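Long-range contact in cupin 2, conserved barrel domain protein (Novosphingobium aromaticivorans DSM 12444, PDB 3ES1), which is of unknown function but has a cupin-like barrel fold and belongs to the Cupin_2 family: residues A[103-108]-A[145-150]. Sequence-based numbering, arbitrary orientation.
Sequences GIVLEG and CRIAFI
I104 and A148 form a hydrogen-bonded antiparallel pair, I104 N giving to A148 O at 2.8 Å and A148 N returning the bond to I104 O at 2.9 Å. After the V105–I147 pair the register slips by one: R146 O takes L106 N at 2.7 Å and, weakly, E107 N, so L106 and E107 both face R146 in a classic beta bulge. R146 N closes the ladder on E107 O. At the bulge L106 lays its CD1 obliquely across the arginine's aliphatic stem, 4.0 Å from R146 CD, and also packs against A148 CB. With an alanine in place of L106, that stem would probably lose its apolar cover and L106 of the second subunit a packing partner. These strands are neighbours in the large antiparallel sheet of the cupin barrel, between 79-86 and 127-130. Extended through CD (CG anti to the backbone N, chi1 176°), R146 then bends at chi3 (-72°), turning its guanidinium away from L106, and NE forms a salt bridge with D85. On the same face the I104 and I150 CD1 methyls meet at 3.7 Å, and I150 also packs on its second-subunit counterpart. On the opposite face, I147 CG2 sits over the rim of the F149 ring, 3.4 Å above its plane, while V105 CG1 touches C145 SG at 3.8 Å. F149 CD1 lies 3.8 Å from G103 CA, where a beta carbon would clash with the ring.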
loop_
_atom_site.group_PDB
_atom_site.type_symbol
_atom_site.label_atom_id
_atom_site.label_comp_id
_atom_site.label_asym_id
_atom_site.label_seq_id
_atom_site.Cartn_x
_atom_site.Cartn_y
_atom_site.Cartn_z
ATOM N N GLY A 103 -3.032 -4.202 -3.627
ATOM C CA GLY A 103 -4.087 -3.298 -4.087
ATOM C C GLY A 103 -5.150 -3.147 -3.032
ATOM O O GLY A 103 -5.626 -4.136 -2.485
ATOM N N ILE A 104 -5.546 -1.896 -2.777
ATOM C CA ILE A 104 -6.581 -1.606 -1.775
ATOM C C ILE A 104 -7.722 -0.850 -2.392
ATOM O O ILE A 104 -7.550 0.260 -2.943
ATOM C CB ILE A 104 -6.016 -0.849 -0.508
ATOM C CG1 ILE A 104 -4.775 -1.594 0.066
ATOM C CG2 ILE A 104 -7.058 -0.795 0.607
ATOM C CD1 ILE A 104 -3.436 -1.066 -0.451
ATOM N N VAL A 105 -8.895 -1.442 -2.297
ATOM C CA VAL A 105 -10.086 -0.821 -2.908
ATOM C C VAL A 105 -10.604 0.295 -1.984
ATOM O O VAL A 105 -11.156 0.020 -0.898
ATOM C CB VAL A 105 -11.192 -1.857 -3.288
ATOM C CG1 VAL A 105 -12.304 -1.185 -4.088
ATOM C CG2 VAL A 105 -10.628 -3.058 -4.073
ATOM N N LEU A 106 -10.496 1.553 -2.433
ATOM C CA LEU A 106 -10.810 2.669 -1.543
ATOM C C LEU A 106 -12.277 3.046 -1.617
ATOM O O LEU A 106 -12.920 3.488 -0.640
ATOM C CB LEU A 106 -9.928 3.906 -1.854
ATOM C CG LEU A 106 -8.373 3.721 -1.815
ATOM C CD1 LEU A 106 -7.680 5.067 -1.885
ATOM C CD2 LEU A 106 -7.910 2.939 -0.612
ATOM N N GLU A 107 -12.781 2.905 -2.819
ATOM C CA GLU A 107 -14.143 3.341 -3.187
ATOM C C GLU A 107 -14.661 2.501 -4.344
ATOM O O GLU A 107 -13.968 2.281 -5.322
ATOM C CB GLU A 107 -14.132 4.812 -3.605
ATOM C CG GLU A 107 -15.334 5.267 -4.364
ATOM C CD GLU A 107 -16.618 5.401 -3.539
ATOM O OE1 GLU A 107 -16.546 5.462 -2.282
ATOM O OE2 GLU A 107 -17.707 5.453 -4.179
ATOM N N GLY A 108 -15.901 2.047 -4.222
ATOM C CA GLY A 108 -16.511 1.217 -5.229
ATOM C C GLY A 108 -16.057 -0.228 -5.131
ATOM O O GLY A 108 -15.531 -0.665 -4.127
ATOM N N CYS A 145 -14.461 3.269 -9.531
ATOM C CA CYS A 145 -13.802 2.526 -8.479
ATOM C C CYS A 145 -12.359 3.000 -8.327
ATOM O O CYS A 145 -11.586 3.003 -9.297
ATOM C CB CYS A 145 -13.784 1.033 -8.847
ATOM S SG CYS A 145 -12.927 0.023 -7.635
ATOM N N ARG A 146 -12.020 3.418 -7.124
ATOM C CA ARG A 146 -10.665 3.885 -6.794
ATOM C C ARG A 146 -9.894 2.807 -6.067
ATOM O O ARG A 146 -10.337 2.263 -5.064
ATOM C CB ARG A 146 -10.692 5.148 -5.942
ATOM C CG ARG A 146 -9.293 5.598 -5.514
ATOM C CD ARG A 146 -9.273 7.013 -4.945
ATOM N NE ARG A 146 -9.465 7.974 -6.021
ATOM C CZ ARG A 146 -9.621 9.291 -5.868
ATOM N NH1 ARG A 146 -9.606 9.881 -4.667
ATOM N NH2 ARG A 146 -9.807 10.023 -6.945
ATOM N N ILE A 147 -8.712 2.520 -6.599
ATOM C CA ILE A 147 -7.814 1.540 -6.002
ATOM C C ILE A 147 -6.424 2.146 -5.807
ATOM O O ILE A 147 -5.897 2.813 -6.669
ATOM C CB ILE A 147 -7.690 0.222 -6.877
ATOM C CG1 ILE A 147 -9.070 -0.362 -7.222
ATOM C CG2 ILE A 147 -6.855 -0.841 -6.126
ATOM C CD1 ILE A 147 -9.067 -1.469 -8.311
ATOM N N ALA A 148 -5.885 1.944 -4.615
ATOM C CA ALA A 148 -4.476 2.289 -4.329
ATOM C C ALA A 148 -3.645 1.050 -4.577
ATOM O O ALA A 148 -3.910 -0.036 -3.992
ATOM C CB ALA A 148 -4.310 2.745 -2.842
ATOM N N PHE A 149 -2.633 1.214 -5.418
ATOM C CA PHE A 149 -1.731 0.133 -5.768
ATOM C C PHE A 149 -0.306 0.422 -5.336
ATOM O O PHE A 149 0.279 1.465 -5.657
ATOM C CB PHE A 149 -1.693 -0.099 -7.285
ATOM C CG PHE A 149 -2.915 -0.728 -7.847
ATOM C CD1 PHE A 149 -3.219 -2.047 -7.577
ATOM C CD2 PHE A 149 -3.750 -0.012 -8.670
ATOM C CE1 PHE A 149 -4.365 -2.640 -8.116
ATOM C CE2 PHE A 149 -4.897 -0.615 -9.239
ATOM C CZ PHE A 149 -5.204 -1.910 -8.961
ATOM N N ILE A 150 0.259 -0.562 -4.652
ATOM C CA ILE A 150 1.668 -0.583 -4.305
ATOM C C ILE A 150 2.382 -1.746 -5.002
ATOM O O ILE A 150 2.095 -2.907 -4.758
ATOM C CB ILE A 150 1.890 -0.681 -2.781
ATOM C CG1 ILE A 150 1.216 0.479 -2.020
ATOM C CG2 ILE A 150 3.410 -0.671 -2.440
ATOM C CD1 ILE A 150 -0.306 0.353 -1.761
#